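Long-range contacts in alpha-L-rhamnosidase (Aspergillus terreus, PDB 6GSZ), which probably hydrolyses terminal non-reducing alpha-L-rhamnose residues of alpha-L-rhamnosides, and binds calcium: residues Trp36-Glu44 against Phe55-Pro66; Leu778-Ile788 against Thr803-Thr814. One frame throughout, in Å; residues are numbered along the deposited sequence.

In the fold
Interaction 1 lies in the N-terminal immunoglobulin-like domain and interaction 2 in the C-terminal domain, yet their centres are only about 19 Å apart, and the two meet directly. Tyr809, packed against Gly784 and Arg786 within interaction 2, reaches the calcium-binding loop of interaction 1: its CE1 lies 3.3 Å from Ser62 OG and its CZ 3.6 Å from Val63 CG2. Pro808 CB also packs on Val63 CG2, at 4.0 Å. The calcium ion of interaction 1 is therefore close to the seam between the two domains. Pro808 further lines a pocket holding 2-(2-methoxyethoxy)ethanol, probably from the crystallisation liquor. Neither contact includes a residue of the glucose-binding pocket.

Interaction 1: Trp36-Glu44 against Phe55-Pro66; sequences WEQRAYEIE and FRSESSDSVLVP. With CA (calcium ion), chain I.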
loop_
_atom_site.group_PDB
_atom_site.type_symbol
_atom_site.label_atom_id
_atom_site.label_comp_id
_atom_site.label_asym_id
_atom_site.label_seq_id
_atom_site.Cartn_x
_atom_site.Cartn_y
_atom_site.Cartn_z
ATOM N N TRP A 36 -15.400 -9.106 27.941
ATOM C CA TRP A 36 -16.067 -7.825 27.892
ATOM C C TRP A 36 -16.706 -7.602 26.518
ATOM O O TRP A 36 -16.045 -7.796 25.484
ATOM C CB TRP A 36 -15.062 -6.712 28.205
ATOM C CG TRP A 36 -15.692 -5.368 28.400
ATOM C CD1 TRP A 36 -16.083 -4.811 29.579
ATOM C CD2 TRP A 36 -15.978 -4.388 27.376
ATOM N NE1 TRP A 36 -16.616 -3.573 29.370
ATOM C CE2 TRP A 36 -16.563 -3.285 28.030
ATOM C CE3 TRP A 36 -15.821 -4.334 25.978
ATOM C CZ2 TRP A 36 -16.989 -2.152 27.338
ATOM C CZ3 TRP A 36 -16.223 -3.200 25.308
ATOM C CH2 TRP A 36 -16.777 -2.118 25.976
ATOM N N GLU A 37 -17.952 -7.132 26.536
ATOM C CA GLU A 37 -18.668 -6.717 25.347
ATOM C C GLU A 37 -19.356 -5.390 25.639
ATOM O O GLU A 37 -19.753 -5.112 26.769
ATOM C CB GLU A 37 -19.687 -7.780 24.918
ATOM C CG GLU A 37 -19.020 -9.024 24.369
ATOM C CD GLU A 37 -19.919 -10.157 23.905
ATOM O OE1 GLU A 37 -20.659 -10.712 24.750
ATOM O OE2 GLU A 37 -19.862 -10.496 22.701
ATOM N N GLN A 38 -19.485 -4.561 24.605
ATOM C CA GLN A 38 -20.146 -3.282 24.746
ATOM C C GLN A 38 -21.676 -3.442 24.675
ATOM O O GLN A 38 -22.182 -4.174 23.827
ATOM C CB GLN A 38 -19.669 -2.404 23.570
ATOM C CG GLN A 38 -20.270 -0.995 23.564
ATOM C CD GLN A 38 -19.781 -0.217 22.381
ATOM O OE1 GLN A 38 -18.650 0.297 22.398
ATOM N NE2 GLN A 38 -20.662 -0.107 21.382
ATOM N N ARG A 39 -22.407 -2.712 25.540
ATOM C CA ARG A 39 -23.836 -2.614 25.383
ATOM C C ARG A 39 -24.300 -1.247 24.868
ATOM O O ARG A 39 -25.392 -1.163 24.294
ATOM C CB ARG A 39 -24.577 -2.987 26.662
ATOM C CG ARG A 39 -24.346 -2.035 27.821
ATOM C CD ARG A 39 -25.261 -2.386 29.003
ATOM N NE ARG A 39 -26.646 -2.602 28.590
ATOM C CZ ARG A 39 -27.274 -3.790 28.501
ATOM N NH1 ARG A 39 -26.692 -4.931 28.874
ATOM N NH2 ARG A 39 -28.508 -3.816 28.028
ATOM N N ALA A 40 -23.482 -0.194 25.044
ATOM C CA ALA A 40 -23.927 1.140 24.657
ATOM C C ALA A 40 -22.699 2.019 24.514
ATOM O O ALA A 40 -21.620 1.686 24.984
ATOM C CB ALA A 40 -24.863 1.745 25.679
ATOM N N TYR A 41 -22.890 3.150 23.848
ATOM C CA TYR A 41 -21.843 4.167 23.728
ATOM C C TYR A 41 -22.492 5.545 23.786
ATOM O O TYR A 41 -23.663 5.731 23.523
ATOM C CB TYR A 41 -21.008 3.977 22.463
ATOM C CG TYR A 41 -21.753 4.097 21.165
ATOM C CD1 TYR A 41 -22.006 5.343 20.602
ATOM C CD2 TYR A 41 -22.108 2.977 20.425
ATOM C CE1 TYR A 41 -22.634 5.470 19.373
ATOM C CE2 TYR A 41 -22.711 3.094 19.193
ATOM C CZ TYR A 41 -22.931 4.340 18.626
ATOM O OH TYR A 41 -23.545 4.429 17.385
ATOM N N GLU A 42 -21.626 6.520 24.083
ATOM C CA GLU A 42 -21.947 7.934 24.002
ATOM C C GLU A 42 -20.882 8.608 23.131
ATOM O O GLU A 42 -19.695 8.387 23.324
ATOM C CB GLU A 42 -22.025 8.576 25.393
ATOM C CG GLU A 42 -23.299 8.194 26.115
ATOM C CD GLU A 42 -23.441 8.794 27.498
ATOM O OE1 GLU A 42 -22.469 9.379 27.984
ATOM O OE2 GLU A 42 -24.520 8.582 28.110
ATOM N N ILE A 43 -21.364 9.423 22.202
ATOM C CA ILE A 43 -20.493 10.284 21.376
ATOM C C ILE A 43 -20.833 11.738 21.723
ATOM O O ILE A 43 -21.970 12.165 21.574
ATOM C CB ILE A 43 -20.671 10.029 19.874
ATOM C CG1 ILE A 43 -20.405 8.581 19.501
ATOM C CG2 ILE A 43 -19.751 10.980 19.104
ATOM C CD1 ILE A 43 -20.647 8.206 18.043
ATOM N N GLU A 44 -19.810 12.467 22.170
ATOM C CA GLU A 44 -19.879 13.911 22.449
ATOM C C GLU A 44 -19.382 14.654 21.209
ATOM O O GLU A 44 -18.263 14.406 20.746
ATOM C CB GLU A 44 -19.015 14.244 23.662
ATOM C CG GLU A 44 -19.053 15.716 24.075
ATOM C CD GLU A 44 -17.950 16.003 25.078
ATOM O OE1 GLU A 44 -18.260 16.134 26.284
ATOM O OE2 GLU A 44 -16.769 15.990 24.659
ATOM N N PHE A 55 -24.746 12.094 22.376
ATOM C CA PHE A 55 -25.665 11.177 21.728
ATOM C C PHE A 55 -25.395 9.767 22.259
ATOM O O PHE A 55 -24.276 9.234 22.143
ATOM C CB PHE A 55 -25.420 11.181 20.219
ATOM C CG PHE A 55 -25.638 12.542 19.611
ATOM C CD1 PHE A 55 -26.910 12.971 19.260
ATOM C CD2 PHE A 55 -24.570 13.399 19.393
ATOM C CE1 PHE A 55 -27.115 14.226 18.714
ATOM C CE2 PHE A 55 -24.771 14.648 18.839
ATOM C CZ PHE A 55 -26.030 15.053 18.478
ATOM N N ARG A 56 -26.407 9.161 22.863
ATOM C CA ARG A 56 -26.283 7.777 23.397
ATOM C C ARG A 56 -26.967 6.800 22.440
ATOM O O ARG A 56 -28.061 7.059 21.934
ATOM C CB ARG A 56 -26.954 7.652 24.771
ATOM C CG ARG A 56 -26.746 6.283 25.418
ATOM C CD ARG A 56 -27.159 6.123 26.873
ATOM N NE ARG A 56 -26.853 4.769 27.354
ATOM C CZ ARG A 56 -25.999 4.474 28.345
ATOM N NH1 ARG A 56 -25.209 5.409 28.855
ATOM N NH2 ARG A 56 -25.968 3.252 28.854
ATOM N N SER A 57 -26.294 5.670 22.221
ATOM C CA SER A 57 -26.810 4.546 21.439
ATOM C C SER A 57 -26.730 3.285 22.283
ATOM O O SER A 57 -25.675 2.988 22.799
ATOM C CB SER A 57 -26.000 4.322 20.195
ATOM O OG SER A 57 -26.155 5.376 19.258
ATOM N N GLU A 58 -27.834 2.544 22.329
ATOM C CA GLU A 58 -27.839 1.129 22.745
ATOM C C GLU A 58 -27.363 0.337 21.538
ATOM O O GLU A 58 -28.050 0.332 20.516
ATOM C CB GLU A 58 -29.242 0.718 23.159
ATOM C CG GLU A 58 -29.308 -0.596 23.861
ATOM C CD GLU A 58 -28.749 -0.632 25.269
ATOM O OE1 GLU A 58 -28.476 0.467 25.873
ATOM O OE2 GLU A 58 -28.642 -1.809 25.789
ATOM N N SER A 59 -26.133 -0.160 21.632
ATOM C CA SER A 59 -25.462 -0.800 20.513
ATOM C C SER A 59 -24.196 -1.477 21.008
ATOM O O SER A 59 -23.449 -0.866 21.782
ATOM C CB SER A 59 -25.085 0.226 19.476
ATOM O OG SER A 59 -24.330 -0.375 18.424
ATOM N N SER A 60 -23.916 -2.671 20.474
ATOM C CA SER A 60 -22.630 -3.299 20.716
ATOM C C SER A 60 -21.588 -2.886 19.676
ATOM O O SER A 60 -20.475 -3.300 19.799
ATOM C CB SER A 60 -22.747 -4.784 20.719
ATOM O OG SER A 60 -22.943 -5.268 19.401
ATOM N N ASP A 61 -21.967 -2.095 18.677
ATOM C CA ASP A 61 -21.025 -1.785 17.574
ATOM C C ASP A 61 -20.033 -0.689 17.982
ATOM O O ASP A 61 -20.427 0.355 18.525
ATOM C CB ASP A 61 -21.802 -1.351 16.345
ATOM C CG ASP A 61 -21.071 -1.462 15.020
ATOM O OD1 ASP A 61 -19.955 -1.979 14.967
ATOM O OD2 ASP A 61 -21.655 -1.101 14.034
ATOM N N SER A 62 -18.748 -0.995 17.773
ATOM C CA SER A 62 -17.676 -0.017 18.017
ATOM C C SER A 62 -16.902 0.332 16.739
ATOM O O SER A 62 -15.900 1.060 16.819
ATOM C CB SER A 62 -16.733 -0.575 19.103
ATOM O OG SER A 62 -16.265 -1.873 18.765
ATOM N N VAL A 63 -17.380 -0.148 15.566
ATOM C CA VAL A 63 -16.655 0.038 14.311
ATOM C C VAL A 63 -17.606 0.568 13.248
ATOM O O VAL A 63 -18.601 -0.066 12.897
ATOM C CB VAL A 63 -16.026 -1.293 13.842
ATOM C CG1 VAL A 63 -15.347 -1.117 12.476
ATOM C CG2 VAL A 63 -15.044 -1.826 14.863
ATOM N N LEU A 64 -17.224 1.728 12.702
ATOM C CA LEU A 64 -17.959 2.346 11.573
ATOM C C LEU A 64 -19.450 2.554 11.914
ATOM O O LEU A 64 -20.349 2.288 11.075
ATOM C CB LEU A 64 -17.734 1.531 10.298
ATOM C CG LEU A 64 -16.269 1.484 9.824
ATOM C CD1 LEU A 64 -16.082 0.382 8.778
ATOM C CD2 LEU A 64 -15.762 2.812 9.258
ATOM N N VAL A 65 -19.682 3.137 13.095
ATOM C CA VAL A 65 -21.039 3.478 13.520
ATOM C C VAL A 65 -21.422 4.813 12.895
ATOM O O VAL A 65 -20.554 5.549 12.407
ATOM C CB VAL A 65 -21.173 3.533 15.054
ATOM C CG1 VAL A 65 -20.578 2.279 15.717
ATOM C CG2 VAL A 65 -20.575 4.793 15.642
ATOM N N PRO A 66 -22.718 5.168 12.824
ATOM C CA PRO A 66 -23.112 6.405 12.175
ATOM C C PRO A 66 -22.660 7.697 12.851
ATOM O O PRO A 66 -22.466 7.765 14.054
ATOM C CB PRO A 66 -24.643 6.346 12.169
ATOM C CG PRO A 66 -24.965 4.880 12.357
ATOM C CD PRO A 66 -23.865 4.380 13.281
HETATM CA CA CA I . -19.927 -1.894 12.505
HETATM O O HOH W 1 -27.045 -3.149 23.732
HETATM O O HOH W 2 -27.471 0.656 28.373
HETATM O O HOH W 3 -23.825 6.857 16.286
HETATM O O HOH W 4 -26.070 3.324 16.938
HETATM O O HOH W 5 -21.178 -0.413 11.021
HETATM O O HOH W 6 -18.660 -2.273 10.449
HETATM O O HOH W 7 -18.666 -3.864 13.037
HETATM O O HOH W 8 -21.516 -3.614 11.944
#
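Strands 38-44 and 55-58 run antiparallel at 162°, 4.7 Å apart, with Tyr41-Ser57 and Ile43-Phe55 as hydrogen-bonded pairs and Ala40-Glu58 and Glu42-Arg56 as non-hydrogen-bonded ones. On the face carrying Tyr41, the phenol ring lies over Ser57, whose CB makes a CH-pi contact 3.7 Å from the ring centroid; so small a residue lets the ring approach the strand. Tyr41 chi1 of 62° sets CG between the backbone N and the carbonyl carbon, and OH reaches Val65 CB at 3.4 Å. Two waters link that hydroxyl to Pro66 O and Ser57 OG. The strands form a beta hairpin at one edge of a five-stranded sheet in the immunoglobulin-like domain, where Arg39 and Ala40 make a classic bulge opposite Phe85. On the other face, the Arg56 chain lays its guanidinium over Ala40 CB, small enough to fit beneath it, and turns an edge to Glu42 for a salt bridge whose hydrogen bond is weak; Glu42 OE1 is held more strongly by Arg83. Arg39 and Glu58 form another salt bridge with a weak hydrogen bond. Gln38, at the start of its strand, reaches the loop after strand 55-58: its extended side chain, with CG anti to the backbone N (chi1 -180°), spends both NE2 hydrogens on Ser59 O and Asp61 O, each 2.9 Å away, while OE1 bonds to Ser84 and Trp27. There Ser59 OG closes an ST turn on Asp61 N, and Asp61 binds calcium through OD1 at 2.5 Å and OD2 at 2.4 Å, joined by Val63 O at 2.3 Å and four waters.

Interaction 2: Leu778-Ile788 against Thr803-Thr814; sequences LSPAEPGWRRI and TKFLTPYGMAST
Strands 778-780 and 810-814 keep 8.9 Å between their axes, their directions 136° apart, and no hydrogen bond joins the two segments, so side chains fill the gap. At its centre the Phe805 phenyl meets the Trp785 indole obliquely: Phe805 CE2 stands over the middle of one face, 3.3 Å from Trp785 CE2, with the planes of the phenyl and the six-membered ring at 41°, while Pro780 CB, from the indole's own segment, lies against the opposite face, toward its rim. The first torsion of Phe805 turns the phenyl away from its own backbone N and out to the indole; Phe483 stacks on it. Thr807 CG2 packs on Trp785 CB, and the Ala812 methyl on Ile788, with Ala812 CB 4.1 Å from Ile788 CD1. Leu778 slides past Thr803 and Thr814 further along, its CD1 3.9 Å from Thr803 CG2 and its CD2 near Thr814 CG2. Gly784, in the type II turn of Glu782-Trp785, has a positive phi of 95° that suits a residue without a CB, and its carbonyl O meets the edge of the Tyr809 ring and Pro808 CG. Arg786 crosses Tyr809 with its aliphatic part, CB lying 3.4 Å from OH, while NE and NH2 grip Glu782 side-on through the syn lone pairs of the carboxylate. Thr807 OG1 accepts from Tyr809 N in an ST turn and donates to Gly810 O at 2.7 Å, bracing the type I turn. The whole is a hydrophobic core between two beta-sheets of the C-terminal domain, one carrying strand 787-790 and the other the hairpin 800-807/810-819.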
loop_
_atom_site.group_PDB
_atom_site.type_symbol
_atom_site.label_atom_id
_atom_site.label_comp_id
_atom_site.label_asym_id
_atom_site.label_seq_id
_atom_site.Cartn_x
_atom_site.Cartn_y
_atom_site.Cartn_z
ATOM N N LEU A 778 -3.494 -16.811 13.573
ATOM C CA LEU A 778 -4.529 -15.780 13.642
ATOM C C LEU A 778 -5.204 -15.571 12.285
ATOM O O LEU A 778 -4.541 -15.235 11.288
ATOM C CB LEU A 778 -3.880 -14.475 14.080
ATOM C CG LEU A 778 -3.447 -14.396 15.535
ATOM C CD1 LEU A 778 -2.592 -13.173 15.752
ATOM C CD2 LEU A 778 -4.654 -14.357 16.427
ATOM N N SER A 779 -6.530 -15.632 12.260
ATOM C CA SER A 779 -7.306 -15.288 11.053
ATOM C C SER A 779 -8.659 -14.775 11.499
ATOM O O SER A 779 -9.147 -15.112 12.581
ATOM C CB SER A 779 -7.460 -16.449 10.077
ATOM O OG SER A 779 -8.216 -17.503 10.672
ATOM N N PRO A 780 -9.345 -13.985 10.659
ATOM C CA PRO A 780 -10.689 -13.516 10.988
ATOM C C PRO A 780 -11.735 -14.616 10.790
ATOM O O PRO A 780 -11.791 -15.243 9.743
ATOM C CB PRO A 780 -10.879 -12.309 10.060
ATOM C CG PRO A 780 -10.036 -12.651 8.847
ATOM C CD PRO A 780 -8.840 -13.414 9.387
ATOM N N ALA A 781 -12.559 -14.812 11.807
ATOM C CA ALA A 781 -13.676 -15.758 11.720
ATOM C C ALA A 781 -14.955 -15.071 11.253
ATOM O O ALA A 781 -15.897 -15.727 10.863
ATOM C CB ALA A 781 -13.901 -16.488 13.028
ATOM N N GLU A 782 -14.979 -13.735 11.316
ATOM C CA GLU A 782 -16.035 -12.895 10.788
ATOM C C GLU A 782 -15.305 -11.752 10.092
ATOM O O GLU A 782 -14.279 -11.288 10.613
ATOM C CB GLU A 782 -16.914 -12.318 11.905
ATOM C CG GLU A 782 -18.021 -11.411 11.473
ATOM C CD GLU A 782 -18.794 -10.869 12.666
ATOM O OE1 GLU A 782 -19.620 -11.619 13.190
ATOM O OE2 GLU A 782 -18.519 -9.732 13.122
ATOM N N PRO A 783 -15.802 -11.272 8.938
ATOM C CA PRO A 783 -15.147 -10.136 8.281
ATOM C C PRO A 783 -14.962 -8.973 9.257
ATOM O O PRO A 783 -15.911 -8.554 9.866
ATOM C CB PRO A 783 -16.121 -9.776 7.136
ATOM C CG PRO A 783 -16.799 -11.068 6.825
ATOM C CD PRO A 783 -16.918 -11.800 8.144
ATOM N N GLY A 784 -13.721 -8.454 9.354
ATOM C CA GLY A 784 -13.448 -7.373 10.255
ATOM C C GLY A 784 -12.917 -7.745 11.633
ATOM O O GLY A 784 -12.729 -6.848 12.464
ATOM N N TRP A 785 -12.764 -9.052 11.919
ATOM C CA TRP A 785 -12.070 -9.559 13.109
ATOM C C TRP A 785 -12.862 -9.406 14.417
ATOM O O TRP A 785 -12.258 -9.587 15.471
ATOM C CB TRP A 785 -10.682 -8.948 13.257
ATOM C CG TRP A 785 -9.683 -9.323 12.201
ATOM C CD1 TRP A 785 -9.478 -8.726 10.987
ATOM C CD2 TRP A 785 -8.638 -10.291 12.326
ATOM N NE1 TRP A 785 -8.440 -9.315 10.336
ATOM C CE2 TRP A 785 -7.877 -10.262 11.139
ATOM C CE3 TRP A 785 -8.237 -11.156 13.348
ATOM C CZ2 TRP A 785 -6.775 -11.072 10.931
ATOM C CZ3 TRP A 785 -7.153 -11.967 13.148
ATOM C CH2 TRP A 785 -6.414 -11.905 11.967
ATOM N N ARG A 786 -14.182 -9.212 14.371
ATOM C CA ARG A 786 -14.929 -9.205 15.630
ATOM C C ARG A 786 -15.036 -10.624 16.202
ATOM O O ARG A 786 -15.283 -10.805 17.423
ATOM C CB ARG A 786 -16.336 -8.657 15.390
ATOM C CG ARG A 786 -17.122 -8.301 16.644
ATOM C CD ARG A 786 -18.573 -7.966 16.274
ATOM N NE ARG A 786 -19.279 -9.154 15.761
ATOM C CZ ARG A 786 -20.051 -9.982 16.464
ATOM N NH1 ARG A 786 -20.327 -9.701 17.734
ATOM N NH2 ARG A 786 -20.467 -11.090 15.868
ATOM N N ARG A 787 -14.848 -11.623 15.326
ATOM C CA ARG A 787 -14.683 -12.999 15.753
ATOM C C ARG A 787 -13.369 -13.483 15.147
ATOM O O ARG A 787 -13.048 -13.094 13.995
ATOM C CB ARG A 787 -15.818 -13.902 15.240
ATOM C CG ARG A 787 -17.188 -13.544 15.777
ATOM C CD ARG A 787 -17.180 -13.990 17.231
ATOM N NE ARG A 787 -18.435 -13.758 17.952
ATOM C CZ ARG A 787 -18.682 -12.683 18.683
ATOM N NH1 ARG A 787 -17.789 -11.703 18.704
ATOM N NH2 ARG A 787 -19.826 -12.591 19.350
ATOM N N ILE A 788 -12.535 -14.114 15.956
ATOM C CA ILE A 788 -11.179 -14.454 15.633
ATOM C C ILE A 788 -10.988 -15.968 15.719
ATOM O O ILE A 788 -11.453 -16.590 16.690
ATOM C CB ILE A 788 -10.208 -13.722 16.578
ATOM C CG1 ILE A 788 -10.541 -12.229 16.594
ATOM C CG2 ILE A 788 -8.759 -14.002 16.207
ATOM C CD1 ILE A 788 -9.708 -11.407 17.544
ATOM N N THR A 803 3.156 -13.560 17.420
ATOM C CA THR A 803 2.422 -12.869 16.384
ATOM C C THR A 803 1.467 -11.894 17.054
ATOM O O THR A 803 0.766 -12.273 17.964
ATOM C CB THR A 803 1.676 -13.884 15.495
ATOM O OG1 THR A 803 2.578 -14.934 15.094
ATOM C CG2 THR A 803 1.036 -13.217 14.288
ATOM N N LYS A 804 1.357 -10.664 16.532
ATOM C CA LYS A 804 0.489 -9.651 17.054
ATOM C C LYS A 804 -0.274 -9.013 15.890
ATOM O O LYS A 804 0.328 -8.754 14.834
ATOM C CB LYS A 804 1.291 -8.551 17.782
ATOM C CG LYS A 804 2.180 -9.021 18.917
ATOM C CD LYS A 804 2.830 -7.884 19.678
ATOM C CE LYS A 804 3.816 -8.397 20.704
ATOM N NZ LYS A 804 4.581 -7.304 21.356
ATOM N N PHE A 805 -1.539 -8.680 16.117
ATOM C CA PHE A 805 -2.357 -8.014 15.128
ATOM C C PHE A 805 -3.289 -7.023 15.802
ATOM O O PHE A 805 -4.138 -7.416 16.622
ATOM C CB PHE A 805 -3.149 -9.000 14.264
ATOM C CG PHE A 805 -4.018 -8.321 13.252
ATOM C CD1 PHE A 805 -3.441 -7.490 12.301
ATOM C CD2 PHE A 805 -5.384 -8.452 13.272
ATOM C CE1 PHE A 805 -4.231 -6.807 11.403
ATOM C CE2 PHE A 805 -6.177 -7.769 12.375
ATOM C CZ PHE A 805 -5.590 -6.905 11.456
ATOM N N LEU A 806 -3.150 -5.745 15.404
ATOM C CA LEU A 806 -4.016 -4.689 15.902
ATOM C C LEU A 806 -5.300 -4.650 15.086
ATOM O O LEU A 806 -5.395 -4.048 14.036
ATOM C CB LEU A 806 -3.269 -3.364 15.855
ATOM C CG LEU A 806 -3.935 -2.184 16.550
ATOM C CD1 LEU A 806 -4.106 -2.449 18.041
ATOM C CD2 LEU A 806 -3.085 -0.945 16.321
ATOM N N THR A 807 -6.279 -5.397 15.571
ATOM C CA THR A 807 -7.590 -5.473 14.993
ATOM C C THR A 807 -8.290 -4.126 15.127
ATOM O O THR A 807 -7.858 -3.282 15.937
ATOM C CB THR A 807 -8.483 -6.532 15.676
ATOM O OG1 THR A 807 -9.002 -6.015 16.901
ATOM C CG2 THR A 807 -7.825 -7.874 15.897
ATOM N N PRO A 808 -9.417 -3.923 14.406
ATOM C CA PRO A 808 -10.261 -2.763 14.654
ATOM C C PRO A 808 -10.793 -2.577 16.089
ATOM O O PRO A 808 -11.331 -1.519 16.411
ATOM C CB PRO A 808 -11.398 -2.982 13.638
ATOM C CG PRO A 808 -10.818 -3.824 12.522
ATOM C CD PRO A 808 -9.922 -4.760 13.301
ATOM N N TYR A 809 -10.631 -3.605 16.933
ATOM C CA TYR A 809 -11.083 -3.621 18.330
ATOM C C TYR A 809 -9.946 -3.418 19.338
ATOM O O TYR A 809 -10.226 -3.162 20.537
ATOM C CB TYR A 809 -11.805 -4.931 18.636
ATOM C CG TYR A 809 -13.008 -5.093 17.752
ATOM C CD1 TYR A 809 -14.240 -4.594 18.152
ATOM C CD2 TYR A 809 -12.922 -5.709 16.511
ATOM C CE1 TYR A 809 -15.343 -4.640 17.316
ATOM C CE2 TYR A 809 -14.006 -5.776 15.663
ATOM C CZ TYR A 809 -15.228 -5.236 16.059
ATOM O OH TYR A 809 -16.316 -5.246 15.234
ATOM N N GLY A 810 -8.697 -3.609 18.910
ATOM C CA GLY A 810 -7.574 -3.675 19.805
ATOM C C GLY A 810 -6.692 -4.880 19.509
ATOM O O GLY A 810 -6.895 -5.623 18.517
ATOM N N MET A 811 -5.653 -5.043 20.327
ATOM C CA MET A 811 -4.620 -6.015 20.025
ATOM C C MET A 811 -5.098 -7.455 20.230
ATOM O O MET A 811 -5.677 -7.801 21.283
ATOM C CB MET A 811 -3.387 -5.772 20.891
ATOM C CG MET A 811 -2.173 -6.555 20.438
ATOM S SD MET A 811 -1.568 -6.068 18.803
ATOM C CE MET A 811 -1.043 -4.406 19.180
ATOM N N ALA A 812 -4.873 -8.284 19.202
ATOM C CA ALA A 812 -4.926 -9.732 19.303
ATOM C C ALA A 812 -3.502 -10.268 19.217
ATOM O O ALA A 812 -2.673 -9.700 18.503
ATOM C CB ALA A 812 -5.762 -10.340 18.206
ATOM N N SER A 813 -3.181 -11.349 19.914
ATOM C CA SER A 813 -1.822 -11.874 19.793
ATOM C C SER A 813 -1.789 -13.334 20.175
ATOM O O SER A 813 -2.629 -13.804 20.973
ATOM C CB SER A 813 -0.822 -11.106 20.630
ATOM O OG SER A 813 -1.035 -11.267 22.019
ATOM N N THR A 814 -0.753 -14.015 19.681
ATOM C CA THR A 814 -0.391 -15.343 20.149
ATOM C C THR A 814 1.100 -15.346 20.485
ATOM O O THR A 814 1.931 -14.762 19.800
ATOM C CB THR A 814 -0.705 -16.425 19.110
ATOM O OG1 THR A 814 0.018 -16.126 17.906
ATOM C CG2 THR A 814 -2.184 -16.496 18.826
#